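Local atomic coordinates of transcription termination factor FttA (Pyrococcus horikoshii, PDB entry 3AF6), a protein that probably terminates transcription by cutting nascent single-stranded RNA as it leaves RNA polymerase, using two zinc ions for its nuclease activity. Residues A[151-156]-A[466-471]; A[13-18]-A[40-45]; A[389-394]-A[602-607]. All blocks are in the same frame, centred on the assembly; numbering follows the deposited sequence.

Contact 1: A[151-156]-A[466-471]; sequences QTIYSI and TAIHTA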
loop_
_atom_site.group_PDB
_atom_site.type_symbol
_atom_site.label_atom_id
_atom_site.label_comp_id
_atom_site.label_asym_id
_atom_site.label_seq_id
_atom_site.Cartn_x
_atom_site.Cartn_y
_atom_site.Cartn_z
ATOM N N GLN A 151 5.485 -9.729 12.337
ATOM C CA GLN A 151 6.350 -8.902 13.169
ATOM C C GLN A 151 5.964 -7.455 12.906
ATOM O O GLN A 151 5.841 -6.645 13.829
ATOM C CB GLN A 151 7.826 -9.106 12.789
ATOM C CG GLN A 151 8.507 -10.317 13.429
ATOM C CD GLN A 151 9.193 -11.238 12.413
ATOM O OE1 GLN A 151 8.566 -12.148 11.850
ATOM N NE2 GLN A 151 10.482 -11.000 12.172
ATOM N N THR A 152 5.754 -7.155 11.627
ATOM C CA THR A 152 5.398 -5.817 11.180
ATOM C C THR A 152 4.156 -5.250 11.843
ATOM O O THR A 152 4.189 -4.144 12.371
ATOM C CB THR A 152 5.179 -5.783 9.668
ATOM O OG1 THR A 152 6.213 -6.529 9.025
ATOM C CG2 THR A 152 5.220 -4.351 9.163
ATOM N N ILE A 153 3.057 -5.996 11.804
ATOM C CA ILE A 153 1.813 -5.526 12.404
ATOM C C ILE A 153 1.963 -5.355 13.910
ATOM O O ILE A 153 1.451 -4.398 14.495
ATOM C CB ILE A 153 0.657 -6.504 12.108
ATOM C CG1 ILE A 153 0.287 -6.412 10.620
ATOM C CG2 ILE A 153 -0.528 -6.203 13.011
ATOM C CD1 ILE A 153 -0.600 -7.518 10.126
ATOM N N TYR A 154 2.674 -6.289 14.528
ATOM C CA TYR A 154 2.905 -6.250 15.961
ATOM C C TYR A 154 3.729 -5.019 16.299
ATOM O O TYR A 154 3.437 -4.307 17.265
ATOM C CB TYR A 154 3.631 -7.527 16.401
ATOM C CG TYR A 154 4.197 -7.504 17.809
ATOM C CD1 TYR A 154 5.515 -7.095 18.049
ATOM C CD2 TYR A 154 3.427 -7.923 18.899
ATOM C CE1 TYR A 154 6.053 -7.108 19.339
ATOM C CE2 TYR A 154 3.952 -7.940 20.192
ATOM C CZ TYR A 154 5.266 -7.534 20.407
ATOM O OH TYR A 154 5.789 -7.557 21.685
ATOM N N SER A 155 4.753 -4.761 15.493
ATOM C CA SER A 155 5.606 -3.608 15.726
ATOM C C SER A 155 4.830 -2.297 15.633
ATOM O O SER A 155 4.951 -1.433 16.498
ATOM C CB SER A 155 6.758 -3.589 14.732
ATOM O OG SER A 155 7.648 -2.540 15.058
ATOM N N ILE A 156 4.035 -2.145 14.582
ATOM C CA ILE A 156 3.247 -0.937 14.411
ATOM C C ILE A 156 2.345 -0.747 15.631
ATOM O O ILE A 156 2.306 0.325 16.236
ATOM C CB ILE A 156 2.384 -1.027 13.133
ATOM C CG1 ILE A 156 3.292 -1.086 11.904
ATOM C CG2 ILE A 156 1.442 0.154 13.051
ATOM C CD1 ILE A 156 2.555 -1.231 10.598
ATOM N N THR A 466 3.431 -12.171 3.166
ATOM C CA THR A 466 2.292 -13.065 3.039
ATOM C C THR A 466 1.483 -13.051 4.330
ATOM O O THR A 466 0.272 -13.230 4.306
ATOM C CB THR A 466 2.727 -14.505 2.729
ATOM O OG1 THR A 466 3.525 -14.523 1.539
ATOM C CG2 THR A 466 1.508 -15.391 2.523
ATOM N N ALA A 467 2.143 -12.824 5.458
ATOM C CA ALA A 467 1.416 -12.800 6.723
ATOM C C ALA A 467 0.445 -11.631 6.722
ATOM O O ALA A 467 -0.710 -11.763 7.119
ATOM C CB ALA A 467 2.392 -12.679 7.921
ATOM N N ILE A 468 0.922 -10.484 6.262
ATOM C CA ILE A 468 0.108 -9.281 6.226
ATOM C C ILE A 468 -1.145 -9.479 5.374
ATOM O O ILE A 468 -2.218 -8.968 5.704
ATOM C CB ILE A 468 0.964 -8.097 5.735
ATOM C CG1 ILE A 468 2.112 -7.894 6.741
ATOM C CG2 ILE A 468 0.121 -6.845 5.585
ATOM C CD1 ILE A 468 3.100 -6.781 6.420
ATOM N N HIS A 469 -1.014 -10.231 4.290
ATOM C CA HIS A 469 -2.158 -10.501 3.436
ATOM C C HIS A 469 -3.273 -11.166 4.252
ATOM O O HIS A 469 -4.424 -10.720 4.239
ATOM C CB HIS A 469 -1.758 -11.423 2.275
ATOM C CG HIS A 469 -1.066 -10.714 1.150
ATOM N ND1 HIS A 469 0.164 -10.108 1.291
ATOM C CD2 HIS A 469 -1.451 -10.490 -0.130
ATOM C CE1 HIS A 469 0.506 -9.539 0.148
ATOM N NE2 HIS A 469 -0.457 -9.755 -0.730
ATOM N N THR A 470 -2.913 -12.226 4.974
ATOM C CA THR A 470 -3.878 -12.970 5.773
ATOM C C THR A 470 -4.487 -12.180 6.921
ATOM O O THR A 470 -5.444 -12.640 7.536
ATOM C CB THR A 470 -3.265 -14.261 6.340
ATOM O OG1 THR A 470 -2.328 -13.935 7.373
ATOM C CG2 THR A 470 -2.560 -15.043 5.231
ATOM N N ALA A 471 -3.952 -10.997 7.203
ATOM C CA ALA A 471 -4.486 -10.155 8.270
ATOM C C ALA A 471 -5.523 -9.201 7.688
ATOM O O ALA A 471 -6.256 -8.534 8.431
ATOM C CB ALA A 471 -3.370 -9.360 8.928
#
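I153 and T152, neighbours on helix 151-161, meet I468 and A471 on helix 462-471. The N-to-C directions of the two segments differ by 66°, and their axes come within 9.9 Å. The link joins the archaeal CPSF-KH region to the predicted beta-CASP region.

I153 meets both I468 and A471 of the other helix. Its CG1 branch stands beside the backbone N, opposite the carbonyl carbon (chi1 -71°), and runs on nearly straight to CD1. That methyl touches the A471 methyl end to end, with I153 CD1 3.5 Å from A471 CB. The same I153 CD1 lies more loosely alongside I468, 4.4 Å from I468 CG1.

I468 answers from the other helix with its own extended CG1-CD1 arm. The arm crosses the T152 side chain at about a right angle. Its tip, I468 CD1, packs 4.0 Å from T152 CB and nearly as close to T152 OG1, at 4.1 Å. That hydroxyl is also hydrogen-bonded to E464, earlier on the same helix as I468. Helix 282-301 packs against both T152 and I153.

No hydrogen bond links the two segments themselves. The contact is methyl packing between the helices, with the T152-E464 hydrogen bond beside it.

Contact 2: A[13-18]-A[40-45]; sequences QILRDI and PELVIY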
loop_
_atom_site.group_PDB
_atom_site.type_symbol
_atom_site.label_atom_id
_atom_site.label_comp_id
_atom_site.label_asym_id
_atom_site.label_seq_id
_atom_site.Cartn_x
_atom_site.Cartn_y
_atom_site.Cartn_z
ATOM N N GLN A 13 -13.106 28.395 16.129
ATOM C CA GLN A 13 -14.126 29.378 15.822
ATOM C C GLN A 13 -15.234 28.599 15.108
ATOM O O GLN A 13 -16.419 28.902 15.242
ATOM C CB GLN A 13 -13.522 30.439 14.905
ATOM C CG GLN A 13 -14.414 31.611 14.564
ATOM C CD GLN A 13 -13.695 32.612 13.671
ATOM O OE1 GLN A 13 -12.645 33.152 14.039
ATOM N NE2 GLN A 13 -14.252 32.858 12.486
ATOM N N ILE A 14 -14.822 27.580 14.357
ATOM C CA ILE A 14 -15.735 26.712 13.612
ATOM C C ILE A 14 -16.347 25.673 14.549
ATOM O O ILE A 14 -17.504 25.291 14.389
ATOM C CB ILE A 14 -14.997 25.977 12.458
ATOM C CG1 ILE A 14 -14.469 27.000 11.449
ATOM C CG2 ILE A 14 -15.932 24.980 11.783
ATOM C CD1 ILE A 14 -13.714 26.396 10.292
ATOM N N LEU A 15 -15.554 25.210 15.514
ATOM C CA LEU A 15 -16.015 24.231 16.496
ATOM C C LEU A 15 -17.089 24.898 17.347
ATOM O O LEU A 15 -18.039 24.262 17.799
ATOM C CB LEU A 15 -14.856 23.787 17.397
ATOM C CG LEU A 15 -13.863 22.755 16.858
ATOM C CD1 LEU A 15 -12.671 22.644 17.791
ATOM C CD2 LEU A 15 -14.556 21.415 16.718
ATOM N N ARG A 16 -16.917 26.195 17.555
ATOM C CA ARG A 16 -17.843 26.993 18.340
ATOM C C ARG A 16 -19.229 26.975 17.691
ATOM O O ARG A 16 -20.234 27.254 18.341
ATOM C CB ARG A 16 -17.298 28.417 18.435
ATOM C CG ARG A 16 -17.965 29.318 19.444
ATOM C CD ARG A 16 -17.158 30.593 19.572
ATOM N NE ARG A 16 -15.852 30.340 20.178
ATOM C CZ ARG A 16 -14.726 30.962 19.835
ATOM N NH1 ARG A 16 -13.591 30.663 20.454
ATOM N NH2 ARG A 16 -14.729 31.866 18.863
ATOM N N ASP A 17 -19.277 26.645 16.404
ATOM C CA ASP A 17 -20.545 26.572 15.684
ATOM C C ASP A 17 -20.976 25.113 15.587
ATOM O O ASP A 17 -22.158 24.811 15.442
ATOM C CB ASP A 17 -20.409 27.176 14.284
ATOM C CG ASP A 17 -20.048 28.647 14.319
ATOM O OD1 ASP A 17 -20.008 29.281 13.241
ATOM O OD2 ASP A 17 -19.799 29.171 15.427
ATOM N N ILE A 18 -20.002 24.211 15.658
ATOM C CA ILE A 18 -20.279 22.780 15.613
ATOM C C ILE A 18 -20.899 22.438 16.965
ATOM O O ILE A 18 -21.941 21.790 17.049
ATOM C CB ILE A 18 -18.977 21.946 15.442
ATOM C CG1 ILE A 18 -18.324 22.240 14.086
ATOM C CG2 ILE A 18 -19.287 20.459 15.578
ATOM C CD1 ILE A 18 -19.119 21.754 12.890
ATOM N N PRO A 40 -9.137 13.815 10.033
ATOM C CA PRO A 40 -10.365 14.170 9.315
ATOM C C PRO A 40 -11.639 14.140 10.166
ATOM O O PRO A 40 -12.510 14.997 10.015
ATOM C CB PRO A 40 -10.416 13.138 8.191
ATOM C CG PRO A 40 -8.975 12.861 7.931
ATOM C CD PRO A 40 -8.398 12.764 9.321
ATOM N N GLU A 41 -11.737 13.163 11.066
ATOM C CA GLU A 41 -12.929 13.006 11.899
ATOM C C GLU A 41 -13.091 13.885 13.136
ATOM O O GLU A 41 -12.124 14.358 13.725
ATOM C CB GLU A 41 -13.096 11.532 12.297
ATOM C CG GLU A 41 -11.805 10.798 12.621
ATOM C CD GLU A 41 -12.037 9.332 12.967
ATOM O OE1 GLU A 41 -12.666 9.063 14.011
ATOM O OE2 GLU A 41 -11.598 8.452 12.197
ATOM N N LEU A 42 -14.352 14.092 13.505
ATOM C CA LEU A 42 -14.729 14.892 14.663
ATOM C C LEU A 42 -14.987 13.970 15.848
ATOM O O LEU A 42 -15.721 12.990 15.732
ATOM C CB LEU A 42 -15.997 15.691 14.356
ATOM C CG LEU A 42 -16.614 16.500 15.500
ATOM C CD1 LEU A 42 -15.652 17.581 15.968
ATOM C CD2 LEU A 42 -17.917 17.115 15.024
ATOM N N VAL A 43 -14.388 14.290 16.989
ATOM C CA VAL A 43 -14.552 13.477 18.184
ATOM C C VAL A 43 -15.382 14.178 19.257
ATOM O O VAL A 43 -15.047 15.279 19.706
ATOM C CB VAL A 43 -13.185 13.099 18.777
ATOM C CG1 VAL A 43 -13.376 12.233 20.009
ATOM C CG2 VAL A 43 -12.354 12.370 17.736
ATOM N N ILE A 44 -16.468 13.522 19.661
ATOM C CA ILE A 44 -17.371 14.047 20.683
ATOM C C ILE A 44 -17.366 13.145 21.915
ATOM O O ILE A 44 -18.084 12.145 21.966
ATOM C CB ILE A 44 -18.821 14.137 20.154
ATOM C CG1 ILE A 44 -18.876 15.050 18.923
ATOM C CG2 ILE A 44 -19.737 14.658 21.248
ATOM C CD1 ILE A 44 -20.248 15.135 18.275
ATOM N N TYR A 45 -16.552 13.507 22.905
ATOM C CA TYR A 45 -16.446 12.737 24.144
ATOM C C TYR A 45 -17.640 12.970 25.079
ATOM O O TYR A 45 -18.127 14.096 25.219
ATOM C CB TYR A 45 -15.140 13.087 24.872
ATOM C CG TYR A 45 -13.884 12.541 24.219
ATOM C CD1 TYR A 45 -13.736 11.173 23.979
ATOM C CD2 TYR A 45 -12.829 13.386 23.872
ATOM C CE1 TYR A 45 -12.569 10.662 23.411
ATOM C CE2 TYR A 45 -11.658 12.885 23.305
ATOM C CZ TYR A 45 -11.535 11.522 23.079
ATOM O OH TYR A 45 -10.375 11.020 22.530
#
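L15 on helix 11-22 lies across from L42 on strand 41-46 in a helix-on-sheet layer, with L15 CA and L42 CA 9.6 Å apart. No backbone bond joins the two segments, and side chains alone bridge this gap.

L42 is the centre of the contact. Its CG lies opposite the backbone N (chi1 175°), and the two methyls of the fork take different partners on the helix. L42 CD1 meets L15 CD2 at 4.1 Å. L42 CD2 meets I18 CG2 at 3.7 Å. L15 and I18 are three residues apart, close to one helical turn, so both can engage the same leucine. They come down from the helix and L42 rises from the strand, so the methyls meet roughly end to end. I18 uses its short CG2 branch here, and L15 uses one prong of its fork.

The surroundings complete a small hydrophobic layer. L66 of helix 59-66 touches both I18 and L42. F37 and I35 of strand 32-38 pack on L15 and L42 respectively, and I70 of strand 70-74 also touches L42. Strand 41-46 is the middle one of the three-stranded sheet. This helix-strand-strand-helix-strand order, with the last strand parallel to the middle one, fits a type II KH domain, in the unit assigned as KHa.

All three touching residues are buried, and every contact between them is methyl to methyl. The helix is held on the sheet here by apolar packing, with no hydrogen bond between the segments.

Contact 3: A[389-394]-A[602-607]; sequences LVMEST and NYVAKV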
loop_
_atom_site.group_PDB
_atom_site.type_symbol
_atom_site.label_atom_id
_atom_site.label_comp_id
_atom_site.label_asym_id
_atom_site.label_seq_id
_atom_site.Cartn_x
_atom_site.Cartn_y
_atom_site.Cartn_z
ATOM N N LEU A 389 -8.493 12.488 -15.315
ATOM C CA LEU A 389 -7.953 11.182 -14.975
ATOM C C LEU A 389 -6.456 11.073 -15.259
ATOM O O LEU A 389 -6.019 11.243 -16.395
ATOM C CB LEU A 389 -8.679 10.079 -15.748
ATOM C CG LEU A 389 -8.138 8.674 -15.445
ATOM C CD1 LEU A 389 -8.345 8.395 -13.966
ATOM C CD2 LEU A 389 -8.840 7.612 -16.293
ATOM N N VAL A 390 -5.672 10.791 -14.224
ATOM C CA VAL A 390 -4.225 10.626 -14.391
ATOM C C VAL A 390 -4.058 9.121 -14.303
ATOM O O VAL A 390 -4.389 8.543 -13.272
ATOM C CB VAL A 390 -3.418 11.291 -13.235
ATOM C CG1 VAL A 390 -1.933 11.160 -13.501
ATOM C CG2 VAL A 390 -3.812 12.753 -13.086
ATOM N N MET A 391 -3.562 8.492 -15.367
ATOM C CA MET A 391 -3.417 7.037 -15.377
ATOM C C MET A 391 -2.019 6.539 -15.733
ATOM O O MET A 391 -1.266 7.223 -16.419
ATOM C CB MET A 391 -4.445 6.419 -16.340
ATOM C CG MET A 391 -4.179 6.690 -17.824
ATOM S SD MET A 391 -5.487 6.089 -18.945
ATOM C CE MET A 391 -5.558 4.352 -18.526
ATOM N N GLU A 392 -1.681 5.333 -15.278
ATOM C CA GLU A 392 -0.373 4.759 -15.561
ATOM C C GLU A 392 -0.270 4.278 -17.019
ATOM O O GLU A 392 -1.280 4.120 -17.698
ATOM C CB GLU A 392 -0.079 3.614 -14.588
ATOM C CG GLU A 392 -0.936 2.382 -14.764
ATOM C CD GLU A 392 -0.123 1.092 -14.678
ATOM O OE1 GLU A 392 0.750 0.890 -15.545
ATOM O OE2 GLU A 392 -0.359 0.281 -13.751
ATOM N N SER A 393 0.952 4.057 -17.497
ATOM C CA SER A 393 1.170 3.625 -18.874
ATOM C C SER A 393 2.266 2.571 -19.010
ATOM O O SER A 393 2.871 2.448 -20.074
ATOM C CB SER A 393 1.562 4.823 -19.746
ATOM O OG SER A 393 0.859 5.997 -19.371
ATOM N N THR A 394 2.533 1.819 -17.950
ATOM C CA THR A 394 3.575 0.804 -18.004
ATOM C C THR A 394 3.503 -0.027 -19.287
ATOM O O THR A 394 4.529 -0.350 -19.883
ATOM C CB THR A 394 3.496 -0.150 -16.807
ATOM O OG1 THR A 394 3.274 0.594 -15.606
ATOM C CG2 THR A 394 4.803 -0.911 -16.668
ATOM N N ASN A 602 -9.347 -0.262 -22.491
ATOM C CA ASN A 602 -10.659 -0.683 -22.017
ATOM C C ASN A 602 -11.067 0.033 -20.735
ATOM O O ASN A 602 -12.252 0.211 -20.470
ATOM C CB ASN A 602 -10.683 -2.198 -21.803
ATOM C CG ASN A 602 -12.024 -2.691 -21.300
ATOM O OD1 ASN A 602 -12.094 -3.441 -20.329
ATOM N ND2 ASN A 602 -13.097 -2.274 -21.957
ATOM N N TYR A 603 -10.093 0.447 -19.933
ATOM C CA TYR A 603 -10.411 1.156 -18.698
ATOM C C TYR A 603 -10.962 2.529 -19.048
ATOM O O TYR A 603 -11.834 3.060 -18.355
ATOM C CB TYR A 603 -9.169 1.333 -17.812
ATOM C CG TYR A 603 -9.489 1.981 -16.480
ATOM C CD1 TYR A 603 -10.093 1.246 -15.453
ATOM C CD2 TYR A 603 -9.298 3.348 -16.286
ATOM C CE1 TYR A 603 -10.509 1.862 -14.265
ATOM C CE2 TYR A 603 -9.711 3.971 -15.115
ATOM C CZ TYR A 603 -10.315 3.223 -14.110
ATOM O OH TYR A 603 -10.733 3.839 -12.954
ATOM N N VAL A 604 -10.442 3.111 -20.125
ATOM C CA VAL A 604 -10.890 4.429 -20.544
ATOM C C VAL A 604 -12.319 4.295 -21.037
ATOM O O VAL A 604 -13.200 5.063 -20.640
ATOM C CB VAL A 604 -9.994 5.000 -21.669
ATOM C CG1 VAL A 604 -10.455 6.403 -22.042
ATOM C CG2 VAL A 604 -8.539 5.031 -21.206
ATOM N N ALA A 605 -12.548 3.307 -21.893
ATOM C CA ALA A 605 -13.883 3.049 -22.438
ATOM C C ALA A 605 -14.937 2.908 -21.329
ATOM O O ALA A 605 -16.004 3.521 -21.399
ATOM C CB ALA A 605 -13.857 1.788 -23.296
ATOM N N LYS A 606 -14.622 2.122 -20.306
ATOM C CA LYS A 606 -15.548 1.888 -19.202
ATOM C C LYS A 606 -15.579 2.926 -18.077
ATOM O O LYS A 606 -16.597 3.057 -17.402
ATOM C CB LYS A 606 -15.267 0.529 -18.555
ATOM C CG LYS A 606 -15.250 -0.660 -19.497
ATOM C CD LYS A 606 -16.628 -1.292 -19.633
ATOM C CE LYS A 606 -16.538 -2.689 -20.248
ATOM N NZ LYS A 606 -15.845 -2.685 -21.575
ATOM N N VAL A 607 -14.493 3.656 -17.841
ATOM C CA VAL A 607 -14.519 4.604 -16.731
ATOM C C VAL A 607 -15.716 5.550 -16.812
ATOM O O VAL A 607 -16.100 6.009 -17.893
ATOM C CB VAL A 607 -13.200 5.401 -16.616
ATOM C CG1 VAL A 607 -12.972 6.241 -17.841
ATOM C CG2 VAL A 607 -13.231 6.247 -15.370
#
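L389 and M391 reach from strand 388-392 to Y603 and V604 on helix 597-606. The helix packs on one of the two seven-stranded mixed sheets of the metallo-beta-lactamase fold. By the predicted region limits, strand 388-392 belongs to the N-terminal part of that fold and the helix to its C-terminal part. The short segments run nearly antiparallel, at 157°. L389 and M391 are two residues apart, so both point to the helix side of the sheet.

Aliphatic-aromatic packing comes first. L389 CD2 sits at the edge of the Y603 ring, in its plane, 3.9 Å from Y603 CE2. The ring swings out opposite its backbone N (chi1 -176°), toward the strand. Its hydroxyl is hydrogen-bonded to the carbonyl of N380. F370 meets the ring edge-to-face, and F368 also packs against it.

Thioether packing comes next. M391 CG stands between the backbone N and the carbonyl carbon (chi1 70°), and the chain bends at its last torsion. The side chain crosses V604 at about a right angle, with M391 SD 3.9 Å from V604 CG2. I631 of helix 621-635 touches both residues.

Polar bonds lie at the end of the strand. E392 OE1 accepts from the T394 hydroxyl and from the T394 backbone N, at 3.1 Å for E392 OE1 to T394 N. E392 OE2 bonds to H594 and to the backbone N of F368, next to the zinc ligand D367. The carboxylate thus ties the strand end to the surroundings of the metal site.

The M391 methyl stays with the same valine branch as its sulfur: M391 CE is 4.1 Å from V604 CG2.

Overall arrangement
Contact 2 comes first along the chain and closes within the KHa unit. Contacts 1 and 3 follow and alternate, in the order 151-156, 389-394, 466-471, 602-607. The three centres are about 32 to 39 Å apart, and no two contacts touch. They share no helix or strand. Contact 2 lies within one domain, near the N-terminus. Contact 1 joins the KH region to the beta-CASP region. Contact 3 joins the two parts of the metallo-beta-lactamase fold, between which the beta-CASP region is inserted. Contacts 1 and 3 lie on opposite sides of the chain's centre. Both join regions distant in sequence.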